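PilY2 protein (Pseudomonas aeruginosa, PDB 3TDQ) probably takes part in the biogenesis of type 4 fimbriae (pili), though its molecular role is not established. Local coordinates at residues I25-R38 and Y55-I69. Residues are numbered along the deposited sequence; the frame is centred on the assembly and turned at random. Where two conformers were deposited one is given.
Sequences IDHRLYRLPNSTVR and YSGTVSQPWSTITDI. With GOL (glycerol), chain F.
Arg-31 and Thr-65 form a parallel bridge between the two outermost strands of the five-stranded antiparallel sheet, 28-31 and 65-71, joining the sheet edges in a way consistent with closure of an OB-type barrel, the clan to which the family belongs. Arg-31 N donates to Ser-64 O, and Arg-31 O receives Ile-66 N at 2.9 Å in a nearly straight bond (170°). This is a single bridge, the short strand segments running at 64° to each other.

Next to the bridge, Tyr-30 can be followed outward. Its CB lies 3.6 Å from Ile-66 CD1, which also approaches CG. Ser-64 O lies at the ring edge, near the plane, beside CD2. The edge of the Tyr-55 ring is directed at the Tyr-30 face in an edge-to-face pair, planes at 57°, with Tyr-55 CE1 3.9 Å from Tyr-30 CZ; at the tip, Tyr-30 OH comes to 3.3 Å from Tyr-55 OH. Ile-25 CD1 sits over one face of Tyr-55 in a CH-pi contact and meets Ile-66 CD1 tip to tip, while Phe-7 and Val-53 extend this core. A water joins Tyr-55 OH to Asp-26 OD2.

At the 60-64 turn, Leu-29 CB packs over one face of the Trp-63 indole, and Pro-62 CB lies over the opposite one. Arg-31 NH2 comes to the indole edge, 3.4 Å from Trp-63 CD1.

Beyond the bridge, Thr-36 OG1 donates to a lone pair of Ile-66 O. Thr-67 and Asp-68 both face Ser-56 in a classic beta bulge. Arg-38 NE pairs with Asp-68 of the second subunit, linking this end of the contact to the dimer interface, while within the chain Arg-38 NH1 forms a salt bridge with Asp-68 OD1 at 2.6 Å, the oxygen lying in the guanidinium plane.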
loop_
_atom_site.group_PDB
_atom_site.type_symbol
_atom_site.label_atom_id
_atom_site.label_comp_id
_atom_site.label_asym_id
_atom_site.label_seq_id
_atom_site.Cartn_x
_atom_site.Cartn_y
_atom_site.Cartn_z
ATOM N N ILE A 25 12.803 -5.361 9.570
ATOM C CA ILE A 25 11.552 -4.787 10.080
ATOM C C ILE A 25 11.323 -5.358 11.475
ATOM O O ILE A 25 11.180 -6.581 11.614
ATOM C CB ILE A 25 10.340 -5.073 9.123
ATOM C CG1 ILE A 25 10.601 -4.507 7.702
ATOM C CG2 ILE A 25 9.022 -4.507 9.703
ATOM C CD1 ILE A 25 9.638 -5.039 6.639
ATOM N N ASP A 26 11.315 -4.481 12.513
ATOM C CA ASP A 26 11.115 -4.888 13.924
ATOM C C ASP A 26 12.085 -6.034 14.318
ATOM O O ASP A 26 11.701 -6.944 15.056
ATOM C CB ASP A 26 9.650 -5.306 14.204
ATOM C CG ASP A 26 8.575 -4.235 13.960
ATOM O OD1 ASP A 26 8.924 -3.037 13.915
ATOM O OD2 ASP A 26 7.383 -4.606 13.848
ATOM N N HIS A 27 13.342 -5.974 13.819
ATOM C CA HIS A 27 14.436 -6.915 14.127
ATOM C C HIS A 27 14.241 -8.307 13.518
ATOM O O HIS A 27 14.963 -9.229 13.895
ATOM C CB HIS A 27 14.708 -7.004 15.650
ATOM C CG HIS A 27 14.652 -5.668 16.317
ATOM N ND1 HIS A 27 15.578 -4.676 16.024
ATOM C CD2 HIS A 27 13.730 -5.168 17.174
ATOM C CE1 HIS A 27 15.209 -3.621 16.735
ATOM N NE2 HIS A 27 14.104 -3.875 17.448
ATOM N N ARG A 28 13.302 -8.456 12.571
ATOM C CA ARG A 28 13.134 -9.678 11.762
ATOM C C ARG A 28 13.676 -9.369 10.367
ATOM O O ARG A 28 13.649 -8.205 9.961
ATOM C CB ARG A 28 11.668 -10.146 11.694
ATOM C CG ARG A 28 11.166 -10.878 12.943
ATOM C CD ARG A 28 10.759 -9.930 14.047
ATOM N NE ARG A 28 10.293 -10.643 15.237
ATOM C CZ ARG A 28 10.031 -10.064 16.402
ATOM N NH1 ARG A 28 10.213 -8.756 16.559
ATOM N NH2 ARG A 28 9.613 -10.791 17.429
ATOM N N LEU A 29 14.156 -10.373 9.633
ATOM C CA LEU A 29 14.700 -10.143 8.281
ATOM C C LEU A 29 13.832 -10.754 7.211
ATOM O O LEU A 29 13.273 -11.845 7.382
ATOM C CB LEU A 29 16.119 -10.721 8.143
ATOM C CG LEU A 29 17.209 -10.026 8.966
ATOM C CD1 LEU A 29 18.468 -10.795 8.891
ATOM C CD2 LEU A 29 17.482 -8.605 8.448
ATOM N N TYR A 30 13.711 -10.012 6.094
ATOM C CA TYR A 30 12.950 -10.419 4.946
ATOM C C TYR A 30 13.735 -10.176 3.694
ATOM O O TYR A 30 14.515 -9.221 3.641
ATOM C CB TYR A 30 11.641 -9.580 4.844
ATOM C CG TYR A 30 10.737 -9.700 6.045
ATOM C CD1 TYR A 30 10.910 -8.873 7.157
ATOM C CD2 TYR A 30 9.730 -10.666 6.091
ATOM C CE1 TYR A 30 10.111 -9.005 8.289
ATOM C CE2 TYR A 30 8.911 -10.795 7.217
ATOM C CZ TYR A 30 9.105 -9.954 8.311
ATOM O OH TYR A 30 8.336 -10.052 9.442
ATOM N N ARG A 31 13.488 -10.993 2.666
ATOM C CA ARG A 31 14.093 -10.771 1.363
ATOM C C ARG A 31 13.248 -9.720 0.667
ATOM O O ARG A 31 12.021 -9.828 0.672
ATOM C CB ARG A 31 14.158 -12.077 0.537
ATOM C CG ARG A 31 14.840 -11.929 -0.836
ATOM C CD ARG A 31 16.368 -11.919 -0.742
ATOM N NE ARG A 31 16.872 -13.126 -0.090
ATOM C CZ ARG A 31 18.071 -13.240 0.462
ATOM N NH1 ARG A 31 18.924 -12.224 0.428
ATOM N NH2 ARG A 31 18.429 -14.371 1.051
ATOM N N LEU A 32 13.883 -8.689 0.110
ATOM C CA LEU A 32 13.175 -7.650 -0.625
ATOM C C LEU A 32 13.844 -7.591 -2.018
ATOM O O LEU A 32 14.833 -6.891 -2.205
ATOM C CB LEU A 32 13.180 -6.313 0.129
ATOM C CG LEU A 32 12.424 -5.131 -0.493
ATOM C CD1 LEU A 32 11.002 -5.504 -0.920
ATOM C CD2 LEU A 32 12.348 -3.994 0.499
ATOM N N PRO A 33 13.382 -8.439 -2.961
ATOM C CA PRO A 33 14.047 -8.520 -4.275
ATOM C C PRO A 33 13.780 -7.291 -5.117
ATOM O O PRO A 33 12.832 -6.555 -4.847
ATOM C CB PRO A 33 13.444 -9.796 -4.912
ATOM C CG PRO A 33 12.131 -9.952 -4.283
ATOM C CD PRO A 33 12.226 -9.351 -2.886
ATOM N N ASN A 34 14.618 -7.068 -6.140
ATOM C CA ASN A 34 14.466 -5.921 -7.064
ATOM C C ASN A 34 13.135 -5.976 -7.826
ATOM O O ASN A 34 12.667 -4.953 -8.281
ATOM C CB ASN A 34 15.636 -5.910 -8.078
ATOM C CG ASN A 34 17.015 -5.688 -7.475
ATOM O OD1 ASN A 34 17.170 -5.302 -6.288
ATOM N ND2 ASN A 34 18.046 -5.981 -8.276
ATOM N N SER A 35 12.528 -7.182 -7.949
ATOM C CA SER A 35 11.253 -7.403 -8.640
ATOM C C SER A 35 10.053 -6.841 -7.843
ATOM O O SER A 35 8.985 -6.715 -8.424
ATOM C CB SER A 35 11.067 -8.891 -8.951
ATOM O OG SER A 35 11.077 -9.668 -7.763
ATOM N N THR A 36 10.222 -6.458 -6.547
ATOM C CA THR A 36 9.144 -5.812 -5.764
ATOM C C THR A 36 9.268 -4.355 -6.123
ATOM O O THR A 36 10.167 -3.649 -5.624
ATOM C CB THR A 36 9.274 -6.134 -4.278
ATOM O OG1 THR A 36 9.224 -7.560 -4.178
ATOM C CG2 THR A 36 8.171 -5.462 -3.419
ATOM N N VAL A 37 8.398 -3.913 -7.035
ATOM C CA VAL A 37 8.431 -2.592 -7.646
ATOM C C VAL A 37 7.089 -1.855 -7.455
ATOM O O VAL A 37 6.021 -2.454 -7.555
ATOM C CB VAL A 37 8.804 -2.758 -9.156
ATOM C CG1 VAL A 37 8.830 -1.430 -9.897
ATOM C CG2 VAL A 37 10.121 -3.495 -9.351
ATOM N N ARG A 38 7.171 -0.545 -7.185
ATOM C CA ARG A 38 6.034 0.342 -7.002
ATOM C C ARG A 38 6.356 1.622 -7.785
ATOM O O ARG A 38 7.437 2.200 -7.612
ATOM C CB ARG A 38 5.797 0.596 -5.493
ATOM C CG ARG A 38 4.386 1.031 -5.098
ATOM C CD ARG A 38 4.183 0.972 -3.561
ATOM N NE ARG A 38 2.839 0.499 -3.201
ATOM C CZ ARG A 38 2.539 -0.768 -2.972
ATOM N NH1 ARG A 38 3.492 -1.691 -2.954
ATOM N NH2 ARG A 38 1.289 -1.123 -2.735
ATOM N N TYR A 55 3.191 -4.743 4.758
ATOM C CA TYR A 55 3.821 -5.564 3.718
ATOM C C TYR A 55 3.190 -6.939 3.634
ATOM O O TYR A 55 2.582 -7.415 4.595
ATOM C CB TYR A 55 5.355 -5.690 3.960
ATOM C CG TYR A 55 5.694 -6.138 5.364
ATOM C CD1 TYR A 55 5.788 -7.489 5.684
ATOM C CD2 TYR A 55 5.816 -5.213 6.401
ATOM C CE1 TYR A 55 6.028 -7.910 6.989
ATOM C CE2 TYR A 55 6.032 -5.625 7.718
ATOM C CZ TYR A 55 6.141 -6.973 8.005
ATOM O OH TYR A 55 6.369 -7.386 9.294
ATOM N N SER A 56 3.376 -7.596 2.492
ATOM C CA SER A 56 2.886 -8.955 2.295
ATOM C C SER A 56 3.821 -9.679 1.361
ATOM O O SER A 56 4.605 -9.042 0.655
ATOM C CB SER A 56 1.451 -8.956 1.764
ATOM O OG SER A 56 1.339 -8.246 0.545
ATOM N N GLY A 57 3.774 -11.003 1.391
ATOM C CA GLY A 57 4.640 -11.794 0.541
ATOM C C GLY A 57 4.399 -13.279 0.633
ATOM O O GLY A 57 3.351 -13.722 1.110
ATOM N N THR A 58 5.421 -14.040 0.206
ATOM C CA THR A 58 5.412 -15.487 0.137
ATOM C C THR A 58 6.468 -16.030 1.071
ATOM O O THR A 58 7.586 -15.507 1.142
ATOM C CB THR A 58 5.656 -15.938 -1.349
ATOM O OG1 THR A 58 4.597 -15.447 -2.167
ATOM C CG2 THR A 58 5.708 -17.453 -1.534
ATOM N N VAL A 59 6.110 -17.097 1.761
ATOM C CA VAL A 59 7.009 -17.814 2.655
ATOM C C VAL A 59 8.115 -18.472 1.794
ATOM O O VAL A 59 7.820 -19.070 0.757
ATOM C CB VAL A 59 6.225 -18.837 3.532
ATOM C CG1 VAL A 59 7.173 -19.654 4.407
ATOM C CG2 VAL A 59 5.179 -18.100 4.402
ATOM N N SER A 60 9.372 -18.292 2.190
ATOM C CA SER A 60 10.537 -18.830 1.477
ATOM C C SER A 60 11.708 -18.949 2.409
ATOM O O SER A 60 11.699 -18.414 3.520
ATOM C CB SER A 60 10.908 -17.973 0.258
ATOM O OG SER A 60 11.069 -16.601 0.589
ATOM N N GLN A 61 12.722 -19.669 1.948
ATOM C CA GLN A 61 13.935 -19.983 2.706
ATOM C C GLN A 61 15.161 -19.355 2.014
ATOM O O GLN A 61 15.260 -19.454 0.795
ATOM C CB GLN A 61 14.052 -21.543 2.765
ATOM C CG GLN A 61 15.161 -22.116 3.653
ATOM C CD GLN A 61 16.555 -22.015 3.067
ATOM O OE1 GLN A 61 16.763 -22.028 1.848
ATOM N NE2 GLN A 61 17.535 -21.900 3.938
ATOM N N PRO A 62 16.152 -18.788 2.735
ATOM C CA PRO A 62 16.247 -18.646 4.201
ATOM C C PRO A 62 15.357 -17.545 4.759
ATOM O O PRO A 62 14.952 -17.646 5.920
ATOM C CB PRO A 62 17.742 -18.381 4.435
ATOM C CG PRO A 62 18.197 -17.679 3.181
ATOM C CD PRO A 62 17.364 -18.270 2.055
ATOM N N TRP A 63 15.001 -16.531 3.937
ATOM C CA TRP A 63 14.137 -15.447 4.390
ATOM C C TRP A 63 12.885 -15.386 3.567
ATOM O O TRP A 63 12.952 -15.599 2.350
ATOM C CB TRP A 63 14.883 -14.089 4.329
ATOM C CG TRP A 63 16.250 -14.136 4.966
ATOM C CD1 TRP A 63 17.452 -14.234 4.328
ATOM C CD2 TRP A 63 16.532 -14.229 6.370
ATOM N NE1 TRP A 63 18.475 -14.329 5.254
ATOM C CE2 TRP A 63 17.934 -14.313 6.515
ATOM C CE3 TRP A 63 15.729 -14.284 7.522
ATOM C CZ2 TRP A 63 18.552 -14.411 7.769
ATOM C CZ3 TRP A 63 16.342 -14.329 8.763
ATOM C CH2 TRP A 63 17.734 -14.434 8.878
ATOM N N SER A 64 11.742 -15.042 4.203
ATOM C CA SER A 64 10.479 -14.902 3.464
ATOM C C SER A 64 10.549 -13.657 2.594
ATOM O O SER A 64 11.281 -12.714 2.918
ATOM C CB SER A 64 9.284 -14.883 4.401
ATOM O OG SER A 64 9.072 -16.230 4.816
ATOM N N THR A 65 9.873 -13.700 1.435
ATOM C CA THR A 65 9.986 -12.690 0.396
ATOM C C THR A 65 8.827 -11.710 0.405
ATOM O O THR A 65 7.680 -12.116 0.245
ATOM C CB THR A 65 10.092 -13.401 -0.974
ATOM O OG1 THR A 65 11.205 -14.282 -0.934
ATOM C CG2 THR A 65 10.293 -12.432 -2.139
ATOM N N ILE A 66 9.144 -10.414 0.544
ATOM C CA ILE A 66 8.139 -9.354 0.487
ATOM C C ILE A 66 7.902 -9.045 -0.993
ATOM O O ILE A 66 8.844 -8.665 -1.705
ATOM C CB ILE A 66 8.552 -8.100 1.318
ATOM C CG1 ILE A 66 8.499 -8.403 2.839
ATOM C CG2 ILE A 66 7.643 -6.897 0.953
ATOM C CD1 ILE A 66 9.094 -7.302 3.755
ATOM N N THR A 67 6.651 -9.226 -1.452
ATOM C CA THR A 67 6.293 -8.972 -2.854
ATOM C C THR A 67 5.466 -7.691 -2.980
ATOM O O THR A 67 5.211 -7.242 -4.094
ATOM C CB THR A 67 5.543 -10.179 -3.465
ATOM O OG1 THR A 67 4.364 -10.403 -2.698
ATOM C CG2 THR A 67 6.400 -11.442 -3.499
ATOM N N ASP A 68 5.077 -7.091 -1.842
ATOM C CA ASP A 68 4.257 -5.866 -1.814
ATOM C C ASP A 68 4.535 -5.102 -0.530
ATOM O O ASP A 68 4.403 -5.672 0.557
ATOM C CB ASP A 68 2.743 -6.231 -1.910
ATOM C CG ASP A 68 1.797 -5.063 -2.201
ATOM O OD1 ASP A 68 2.285 -3.934 -2.401
ATOM O OD2 ASP A 68 0.569 -5.290 -2.251
ATOM N N ILE A 69 4.972 -3.841 -0.635
ATOM C CA ILE A 69 5.250 -3.070 0.587
ATOM C C ILE A 69 4.817 -1.610 0.393
ATOM O O ILE A 69 5.094 -1.007 -0.642
ATOM C CB ILE A 69 6.729 -3.219 1.054
ATOM C CG1 ILE A 69 6.984 -2.534 2.429
ATOM C CG2 ILE A 69 7.739 -2.807 -0.038
ATOM C CD1 ILE A 69 8.291 -3.056 3.192
HETATM C C1 GOL F . 7.298 0.876 -1.921
HETATM O O1 GOL F . 7.099 1.264 -0.591
HETATM C C2 GOL F . 7.918 2.028 -2.656
HETATM O O2 GOL F . 7.139 3.235 -2.505
HETATM C C3 GOL F . 8.496 1.649 -4.049
HETATM O O3 GOL F . 8.551 2.747 -5.013
HETATM O O HOH W 1 6.392 -6.434 11.937
HETATM O O HOH W 2 11.699 -13.980 6.849
HETATM O O HOH W 3 15.409 -15.798 0.960
HETATM O O HOH W 4 5.986 -2.760 -3.229
#